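Local coordinates for cyclic AMP receptor protein (Thermus thermophilus, PDB 4EV0) that activates transcription in a cAMP-dependent manner as a homodimer that binds DNA through a winged helix-turn-helix motif, at residues B[123-126]-B[127-131]. Sequence-based numbering, arbitrary orientation.
With CMP (adenosine-3',5'-cyclic-monophosphate), chain G.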
# COMPACT_ATOMS: atom_id res chain seq x y z
N LEU B 123 2.57 -2.58 -12.96
CA LEU B 123 3.01 -1.80 -11.81
C LEU B 123 1.84 -1.01 -11.19
O LEU B 123 1.75 -0.84 -9.97
CB LEU B 123 4.14 -0.85 -12.21
CG LEU B 123 5.47 -1.57 -12.50
CD1 LEU B 123 6.50 -0.58 -13.04
CD2 LEU B 123 6.00 -2.28 -11.26
N ALA B 124 0.94 -0.53 -12.04
CA ALA B 124 -0.23 0.17 -11.54
C ALA B 124 -1.10 -0.79 -10.76
O ALA B 124 -1.58 -0.45 -9.69
CB ALA B 124 -1.00 0.85 -12.67
N ARG B 125 -1.29 -2.00 -11.28
CA ARG B 125 -2.05 -3.05 -10.61
C ARG B 125 -1.45 -3.38 -9.23
O ARG B 125 -2.19 -3.60 -8.27
CB ARG B 125 -2.11 -4.31 -11.50
CG ARG B 125 -2.77 -5.57 -10.89
CD ARG B 125 -4.29 -5.41 -10.68
NE ARG B 125 -4.84 -4.35 -11.53
CZ ARG B 125 -5.69 -3.40 -11.11
NH1 ARG B 125 -6.11 -3.38 -9.84
NH2 ARG B 125 -6.12 -2.48 -11.97
N ARG B 126 -0.13 -3.38 -9.16
CA ARG B 126 0.59 -3.69 -7.92
C ARG B 126 0.49 -2.58 -6.90
O ARG B 126 0.42 -2.83 -5.70
CB ARG B 126 2.06 -4.00 -8.22
CG ARG B 126 2.33 -5.46 -8.57
CD ARG B 126 3.64 -5.61 -9.35
NE ARG B 126 3.85 -6.98 -9.81
CZ ARG B 126 4.92 -7.39 -10.48
NH1 ARG B 126 5.88 -6.52 -10.77
NH2 ARG B 126 5.04 -8.66 -10.85
N LEU B 127 0.48 -1.34 -7.37
CA LEU B 127 0.34 -0.19 -6.48
C LEU B 127 -1.06 -0.10 -5.88
O LEU B 127 -1.25 0.41 -4.78
CB LEU B 127 0.72 1.12 -7.20
CG LEU B 127 2.20 1.49 -7.34
CD1 LEU B 127 2.37 2.43 -8.53
CD2 LEU B 127 2.75 2.15 -6.09
N ARG B 128 -2.04 -0.62 -6.60
CA ARG B 128 -3.40 -0.68 -6.10
C ARG B 128 -3.55 -1.73 -5.00
O ARG B 128 -4.21 -1.50 -3.98
CB ARG B 128 -4.39 -0.92 -7.24
CG ARG B 128 -4.63 0.33 -8.06
CD ARG B 128 -5.82 0.19 -8.99
NE ARG B 128 -5.85 1.25 -9.99
CZ ARG B 128 -6.45 2.43 -9.81
NH1 ARG B 128 -7.06 2.71 -8.66
NH2 ARG B 128 -6.43 3.33 -10.79
N GLU B 129 -2.91 -2.88 -5.20
CA GLU B 129 -2.85 -3.93 -4.20
C GLU B 129 -2.12 -3.45 -2.94
O GLU B 129 -2.47 -3.82 -1.82
CB GLU B 129 -2.19 -5.18 -4.80
CG GLU B 129 -3.04 -5.80 -5.90
CD GLU B 129 -2.29 -6.79 -6.78
OE1 GLU B 129 -1.06 -6.96 -6.59
OE2 GLU B 129 -2.94 -7.39 -7.67
N ALA B 130 -1.11 -2.61 -3.15
CA ALA B 130 -0.38 -2.00 -2.04
C ALA B 130 -1.20 -0.99 -1.23
O ALA B 130 -1.07 -0.94 -0.01
CB ALA B 130 0.91 -1.38 -2.52
N ASP B 131 -2.03 -0.18 -1.89
CA ASP B 131 -2.89 0.77 -1.17
C ASP B 131 -3.88 -0.00 -0.30
O ASP B 131 -4.21 0.41 0.82
CB ASP B 131 -3.66 1.70 -2.13
CG ASP B 131 -2.81 2.87 -2.65
OD1 ASP B 131 -2.12 3.52 -1.83
OD2 ASP B 131 -2.84 3.14 -3.88
P CMP G . 13.09 -5.65 -9.01
O1P CMP G . 13.97 -5.59 -10.23
O2P CMP G . 13.02 -4.44 -8.11
O5' CMP G . 13.45 -6.96 -8.13
C5' CMP G . 12.49 -7.54 -7.25
C4' CMP G . 11.17 -7.57 -7.93
O4' CMP G . 10.09 -7.90 -7.03
C3' CMP G . 10.73 -6.25 -8.48
O3' CMP G . 11.55 -5.82 -9.54
C2' CMP G . 9.28 -6.54 -8.82
O2' CMP G . 9.18 -7.36 -9.97
C1' CMP G . 8.89 -7.39 -7.59
N9 CMP G . 8.19 -6.59 -6.59
C8 CMP G . 8.67 -5.53 -5.91
N7 CMP G . 7.70 -5.03 -5.09
C5 CMP G . 6.59 -5.78 -5.25
C6 CMP G . 5.22 -5.82 -4.68
N6 CMP G . 4.84 -4.90 -3.74
N1 CMP G . 4.37 -6.78 -5.13
C2 CMP G . 4.74 -7.68 -6.06
N3 CMP G . 5.98 -7.72 -6.61
C4 CMP G . 6.92 -6.81 -6.25
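Arg125 meets Arg128 one helical turn on with CG anti to the backbone N (chi1 175°) and bends at chi2 and chi3 that bring the guanidinium round. Its NH1 then lies 3.7 Å from CD of Arg128. The guanidinium planes are only 15° apart, with like charges close. Asp81 of the second subunit probably offsets this, through a salt bridge to Arg128 NE and a weak, long ion pair to Arg125. Glu129 crosses Arg125 at about a right angle, its OE2 3.7 Å from Arg125 CG. Four i to i+4 backbone hydrogen bonds hold the turn, the first Leu127 N to Leu123 O (2.9 Å), the last Ala130 N to Arg126 O (3.0 Å). Arg126, extended from CG to NE, lines the cAMP pocket. Adenine N3 lies over one guanidinium face, toward the rim, and NH1 is 3.5 Å from ribose O2'. Glu76 forms a salt bridge with NH1. With an alanine in place of Arg126, Glu76 would probably lose its charged mate, and adenine N3 its guanidinium cover. Helix 114-135 is the long dimer-interface helix of the CRP fold. Its Leu123 packs on helix 76-81 and Ala120 of the second subunit; Arg126 NH2 hydrogen-bonds Leu73 O of strand 73-74.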